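Local structure of leucine aminopeptidase (Parabacteroides distasonis, 3TC8) at residues 109-114 and 279-284; 123-128 and 283-288. The protein probably acts as a zinc-dependent exopeptidase of peptidase family M28, possibly an aminopeptidase or a glutaminyl-peptide cyclotransferase. All coordinates share one frame; numbering follows the deposited sequence. Where two conformers were deposited one is given.

Interaction 1 (109-114 and 279-284); sequences SDHDPD and YWHTQK. With EDO (1,2-ethanediol), chain D.
H281 O accepts the backbone N-H of H111, with 2.9 Å from H111 N to that oxygen, at the point where two beta turns meet: a type I turn from S109 to D112 and a type II turn from Y279 to T282. Two side-chain bonds flank this one. The backbone N-H of Q283 runs almost straight (167°) into D112 OD2, with 2.9 Å from Q283 N to that oxygen, which it meets nearly along the C-O bond. Q283 NE2 gives a hydrogen to S109 OG at 2.8 Å, the hydroxyl lying in the plane of the amide; a bend at chi2 (-74°) turns the Q283 amide toward the serine. S109 OG is also bonded to T120 O.

Over one face of the H111 ring sits W280 CZ3, 3.4 Å from H111 NE2, the two ring planes inclined at 39°. The indole in turn lies against the H281 ring, with W280 NE1 above the imidazole centre; the indole N-H is bonded to an oxygen of 1,2-ethanediol, probably from the crystallisation liquor.

H281 is a zinc ligand through NE2, together with D127 and D160. Its ND1 donates to a water, 2.8 Å away, that also bonds D110 OD2, so this second-shell aspartate probably helps fix the imidazole's rotation; D110 itself is held by a salt bridge to R106. Aspartate suits position 112 as well, since OD1 closes an Asx turn on D114 N while OD2 reaches across.

The contact joins the loop between strand 96-102 and helix 125-144 to the one between strand 262-266 and helix 292-308.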
loop_
_atom_site.group_PDB
_atom_site.type_symbol
_atom_site.label_atom_id
_atom_site.label_comp_id
_atom_site.label_asym_id
_atom_site.label_seq_id
_atom_site.Cartn_x
_atom_site.Cartn_y
_atom_site.Cartn_z
ATOM N N SER A 109 18.024 6.362 0.926
ATOM C CA SER A 109 18.086 5.477 2.099
ATOM C C SER A 109 18.502 6.320 3.300
ATOM O O SER A 109 19.555 6.133 3.884
ATOM C CB SER A 109 19.025 4.314 1.854
ATOM O OG SER A 109 18.645 3.603 0.694
ATOM N N ASP A 110 17.640 7.301 3.628
ATOM C CA ASP A 110 18.046 8.405 4.487
ATOM C C ASP A 110 18.083 8.090 5.966
ATOM O O ASP A 110 18.558 8.912 6.715
ATOM C CB ASP A 110 17.235 9.672 4.186
ATOM C CG ASP A 110 15.707 9.484 4.159
ATOM O OD1 ASP A 110 15.200 8.456 3.660
ATOM O OD2 ASP A 110 15.012 10.455 4.599
ATOM N N HIS A 111 17.685 6.875 6.327
ATOM C CA HIS A 111 17.869 6.360 7.660
ATOM C C HIS A 111 18.960 5.292 7.744
ATOM O O HIS A 111 19.197 4.683 8.792
ATOM C CB HIS A 111 16.575 5.852 8.253
ATOM C CG HIS A 111 15.646 6.955 8.609
ATOM N ND1 HIS A 111 15.566 7.452 9.884
ATOM C CD2 HIS A 111 14.806 7.704 7.862
ATOM C CE1 HIS A 111 14.726 8.475 9.895
ATOM N NE2 HIS A 111 14.207 8.621 8.692
ATOM N N ASP A 112 19.682 5.062 6.658
ATOM C CA ASP A 112 20.753 4.085 6.647
ATOM C C ASP A 112 21.827 4.510 7.632
ATOM O O ASP A 112 22.177 5.675 7.704
ATOM C CB ASP A 112 21.371 3.890 5.250
ATOM C CG ASP A 112 22.035 2.564 5.112
ATOM O OD1 ASP A 112 23.215 2.440 5.517
ATOM O OD2 ASP A 112 21.349 1.636 4.637
ATOM N N PRO A 113 22.424 3.549 8.366
ATOM C CA PRO A 113 23.547 3.924 9.233
ATOM C C PRO A 113 24.764 4.472 8.454
ATOM O O PRO A 113 25.568 5.203 9.055
ATOM C CB PRO A 113 23.926 2.634 9.947
ATOM C CG PRO A 113 22.958 1.662 9.534
ATOM C CD PRO A 113 22.030 2.132 8.520
ATOM N N ASP A 114 24.946 4.075 7.193
ATOM C CA ASP A 114 26.095 4.488 6.430
ATOM C C ASP A 114 25.742 5.764 5.639
ATOM O O ASP A 114 24.888 5.719 4.743
ATOM C CB ASP A 114 26.459 3.379 5.455
ATOM C CG ASP A 114 27.674 3.681 4.610
ATOM O OD1 ASP A 114 28.195 4.807 4.665
ATOM O OD2 ASP A 114 28.070 2.759 3.865
ATOM N N TYR A 279 14.677 -1.720 9.326
ATOM C CA TYR A 279 15.209 -1.520 8.003
ATOM C C TYR A 279 14.500 -0.440 7.205
ATOM O O TYR A 279 14.865 -0.204 6.042
ATOM C CB TYR A 279 15.207 -2.872 7.255
ATOM C CG TYR A 279 13.853 -3.546 7.269
ATOM C CD1 TYR A 279 12.847 -3.154 6.398
ATOM C CD2 TYR A 279 13.603 -4.592 8.137
ATOM C CE1 TYR A 279 11.597 -3.774 6.412
ATOM C CE2 TYR A 279 12.355 -5.186 8.186
ATOM C CZ TYR A 279 11.363 -4.782 7.328
ATOM O OH TYR A 279 10.158 -5.454 7.398
ATOM N N TRP A 280 13.512 0.218 7.776
ATOM C CA TRP A 280 12.758 1.256 7.084
ATOM C C TRP A 280 13.676 2.395 6.592
ATOM O O TRP A 280 14.483 2.927 7.356
ATOM C CB TRP A 280 11.711 1.831 8.027
ATOM C CG TRP A 280 10.969 3.011 7.529
ATOM C CD1 TRP A 280 10.000 3.038 6.579
ATOM C CD2 TRP A 280 11.109 4.353 7.973
ATOM N NE1 TRP A 280 9.498 4.275 6.439
ATOM C CE2 TRP A 280 10.183 5.122 7.266
ATOM C CE3 TRP A 280 11.937 4.991 8.911
ATOM C CZ2 TRP A 280 10.025 6.511 7.491
ATOM C CZ3 TRP A 280 11.787 6.343 9.128
ATOM C CH2 TRP A 280 10.842 7.068 8.440
ATOM N N HIS A 281 13.569 2.693 5.310
ATOM C CA HIS A 281 14.345 3.781 4.706
ATOM C C HIS A 281 15.869 3.557 4.829
ATOM O O HIS A 281 16.664 4.497 4.948
ATOM C CB HIS A 281 13.864 5.165 5.182
ATOM C CG HIS A 281 12.546 5.516 4.575
ATOM N ND1 HIS A 281 11.964 6.756 4.687
ATOM C CD2 HIS A 281 11.699 4.766 3.815
ATOM C CE1 HIS A 281 10.804 6.745 4.040
ATOM N NE2 HIS A 281 10.629 5.559 3.484
ATOM N N THR A 282 16.229 2.290 4.777
ATOM C CA THR A 282 17.615 1.857 4.681
ATOM C C THR A 282 17.788 0.913 3.509
ATOM O O THR A 282 16.815 0.391 2.938
ATOM C CB THR A 282 18.079 1.074 5.944
ATOM O OG1 THR A 282 17.620 -0.296 5.890
ATOM C CG2 THR A 282 17.685 1.723 7.260
ATOM N N GLN A 283 19.049 0.635 3.164
ATOM C CA GLN A 283 19.360 -0.339 2.145
ATOM C C GLN A 283 18.882 -1.741 2.441
ATOM O O GLN A 283 18.708 -2.531 1.491
ATOM C CB GLN A 283 20.866 -0.359 1.885
ATOM C CG GLN A 283 21.345 0.866 1.090
ATOM C CD GLN A 283 20.950 0.793 -0.347
ATOM O OE1 GLN A 283 21.551 0.011 -1.097
ATOM N NE2 GLN A 283 19.947 1.572 -0.754
ATOM N N LYS A 284 18.602 -2.033 3.701
ATOM C CA LYS A 284 18.120 -3.354 4.075
ATOM C C LYS A 284 16.623 -3.572 3.898
ATOM O O LYS A 284 16.143 -4.655 4.211
ATOM C CB LYS A 284 18.525 -3.655 5.507
ATOM C CG LYS A 284 19.985 -3.987 5.632
ATOM C CD LYS A 284 20.358 -4.445 7.011
ATOM C CE LYS A 284 21.816 -4.861 7.152
ATOM N NZ LYS A 284 22.190 -4.973 8.611
HETATM C C1 EDO D . 5.438 4.674 5.929
HETATM O O1 EDO D . 4.946 5.657 5.023
HETATM C C2 EDO D . 6.600 3.910 5.313
HETATM O O2 EDO D . 7.501 4.751 4.521
HETATM O O HOH W 1 12.696 9.224 5.660
#

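Interaction 2 (123-128 and 283-288); sequences DGADDG and QKDNME
The carboxylate of D285 grips two successive backbone N-H groups in the first turn of helix 125-144. OD1 accepts from D126 N at 2.8 Å and OD2 from D127 N at 3.1 Å, each through its syn lone pair, so the fork meets the peptide N-H pair with both prongs. With CG anti to the backbone N (chi1 -174°), the short aspartate stem carries the group straight to the helix start. D285 adds its own carbonyl: A125 N donates to D285 O at 3.3 Å, nearly linear at 172° but from well above the carbonyl plane. G124, at the N-cap position, has a positive phi (60°) that favours glycine, and a CB there would clash with D127 O.

Water spans the remaining distance in three places. One links D127 OD2 to D285 OD2, a second D123 N to Q283 O, and a third D123 OD2 to the amide of M287. D127 is a zinc ligand through OD2, while its OD1 is held by H102.

Outside this polar centre, A125 CB packs against N286 C at 3.4 Å, a close approach that suits a side chain as small as alanine's. Selenomethionine M287, its chain bent at chi2 and chi3, brings SE to 4.1 Å from A125 CB, and helix 24-36 covers both. N286 OD1 closes an Asx turn by accepting from E288 N.

Replacing D285 by an alanine removes both carboxylate oxygens and is likely to leave the amides of D126 and D127 without these acceptors, with the turn that carries D127 freer to shift. The helix start, rich in N-H groups, is likely to stabilise a negative charge on D285 despite its proximity to D127, and the water that donates to both D127 OD2 and D285 OD2 may ease the approach of the two carboxylates.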
loop_
_atom_site.group_PDB
_atom_site.type_symbol
_atom_site.label_atom_id
_atom_site.label_comp_id
_atom_site.label_asym_id
_atom_site.label_seq_id
_atom_site.Cartn_x
_atom_site.Cartn_y
_atom_site.Cartn_z
ATOM N N ASP A 123 15.426 -0.871 -2.442
ATOM C CA ASP A 123 14.640 -1.853 -3.185
ATOM C C ASP A 123 13.166 -1.707 -2.881
ATOM O O ASP A 123 12.325 -2.055 -3.699
ATOM C CB ASP A 123 15.083 -3.259 -2.860
ATOM C CG ASP A 123 16.300 -3.713 -3.650
ATOM O OD1 ASP A 123 16.667 -3.091 -4.669
ATOM O OD2 ASP A 123 16.854 -4.791 -3.245
ATOM N N GLY A 124 12.828 -1.261 -1.693
ATOM C CA GLY A 124 11.466 -1.071 -1.308
ATOM C C GLY A 124 10.657 -2.346 -1.360
ATOM O O GLY A 124 9.480 -2.354 -1.739
ATOM N N ALA A 125 11.259 -3.453 -0.920
ATOM C CA ALA A 125 10.565 -4.732 -0.932
ATOM C C ALA A 125 9.375 -4.682 0.035
ATOM O O ALA A 125 8.275 -5.107 -0.347
ATOM C CB ALA A 125 11.520 -5.843 -0.506
ATOM N N ASP A 126 9.596 -4.246 1.280
ATOM C CA ASP A 126 8.503 -4.137 2.222
ATOM C C ASP A 126 7.760 -2.821 2.026
ATOM O O ASP A 126 6.522 -2.789 2.022
ATOM C CB ASP A 126 8.989 -4.316 3.644
ATOM C CG ASP A 126 7.919 -4.690 4.638
ATOM O OD1 ASP A 126 6.844 -5.167 4.222
ATOM O OD2 ASP A 126 8.186 -4.508 5.848
ATOM N N ASP A 127 8.486 -1.706 1.906
ATOM C CA ASP A 127 7.921 -0.378 1.726
ATOM C C ASP A 127 7.660 -0.153 0.249
ATOM O O ASP A 127 8.465 0.412 -0.483
ATOM C CB ASP A 127 8.862 0.609 2.311
ATOM C CG ASP A 127 8.310 1.981 2.525
ATOM O OD1 ASP A 127 7.217 2.305 2.046
ATOM O OD2 ASP A 127 9.064 2.763 3.170
ATOM N N GLY A 128 6.516 -0.635 -0.196
ATOM C CA GLY A 128 6.040 -0.625 -1.563
ATOM C C GLY A 128 5.707 -2.022 -2.065
ATOM O O GLY A 128 4.549 -2.352 -2.362
ATOM N N GLN A 283 19.049 0.635 3.164
ATOM C CA GLN A 283 19.360 -0.339 2.145
ATOM C C GLN A 283 18.882 -1.741 2.441
ATOM O O GLN A 283 18.708 -2.531 1.491
ATOM C CB GLN A 283 20.866 -0.359 1.885
ATOM C CG GLN A 283 21.345 0.866 1.090
ATOM C CD GLN A 283 20.950 0.793 -0.347
ATOM O OE1 GLN A 283 21.551 0.011 -1.097
ATOM N NE2 GLN A 283 19.947 1.572 -0.754
ATOM N N LYS A 284 18.602 -2.033 3.701
ATOM C CA LYS A 284 18.120 -3.354 4.075
ATOM C C LYS A 284 16.623 -3.572 3.898
ATOM O O LYS A 284 16.143 -4.655 4.211
ATOM C CB LYS A 284 18.525 -3.655 5.507
ATOM C CG LYS A 284 19.985 -3.987 5.632
ATOM C CD LYS A 284 20.358 -4.445 7.011
ATOM C CE LYS A 284 21.816 -4.861 7.152
ATOM N NZ LYS A 284 22.190 -4.973 8.611
ATOM N N ASP A 285 15.905 -2.628 3.283
ATOM C CA ASP A 285 14.525 -2.893 2.861
ATOM C C ASP A 285 14.544 -3.651 1.515
ATOM O O ASP A 285 14.207 -3.124 0.442
ATOM C CB ASP A 285 13.685 -1.627 2.788
ATOM C CG ASP A 285 12.225 -1.936 2.495
ATOM O OD1 ASP A 285 11.860 -3.132 2.496
ATOM O OD2 ASP A 285 11.473 -1.003 2.185
ATOM N N ASN A 286 14.882 -4.921 1.662
ATOM C CA ASN A 286 15.118 -5.800 0.546
ATOM C C ASN A 286 14.356 -7.132 0.760
ATOM O O ASN A 286 13.594 -7.291 1.717
ATOM C CB ASN A 286 16.635 -5.983 0.297
ATOM C CG ASN A 286 17.320 -6.639 1.419
ATOM O OD1 ASN A 286 16.728 -7.382 2.184
ATOM N ND2 ASN A 286 18.609 -6.357 1.570
HETATM N N MSE A 287 14.548 -8.081 -0.127
HETATM C CA MSE A 287 13.740 -9.284 -0.095
HETATM C C MSE A 287 13.980 -10.135 1.136
HETATM O O MSE A 287 13.119 -10.949 1.486
HETATM C CB MSE A 287 13.940 -10.136 -1.343
HETATM C CG MSE A 287 13.320 -9.596 -2.639
HETATM SE SE MSE A 287 11.402 -9.389 -2.516
HETATM C CE MSE A 287 10.881 -11.170 -2.057
ATOM N N GLU A 288 15.099 -9.962 1.833
ATOM C CA GLU A 288 15.398 -10.851 2.934
ATOM C C GLU A 288 14.399 -10.768 4.089
ATOM O O GLU A 288 14.208 -11.779 4.765
ATOM C CB GLU A 288 16.825 -10.652 3.438
ATOM C CG GLU A 288 17.889 -10.751 2.349
ATOM C CD GLU A 288 19.295 -10.550 2.839
ATOM O OE1 GLU A 288 20.063 -9.900 2.106
ATOM O OE2 GLU A 288 19.613 -11.052 3.936
HETATM O O HOH W 2 17.756 -1.799 -1.067
HETATM O O HOH W 3 15.976 -7.419 -2.611
HETATM O O HOH W 4 11.642 1.440 3.639
#

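In the fold
From the N terminus, the chain leaves strand 96-102 and passes 109-114, then 123-128, where helix 125-144 begins. It runs on through the strands 150-156 and 195-200 before strand 262-266 leads into 279-284 and 283-288, ahead of helix 292-308. Interaction 1 closes a loop of 164 intervening residues and interaction 2 one of 154. Their second segments follow in the same order as the first, so the loops cross rather than nest, with Q283 and K284 common to both. Thus one late loop ties down an early loop and the helix start after it. Y279 OH of interaction 1 probably hydrogen-bonds D126 OD2 of interaction 2, and both contacts border the zinc ion.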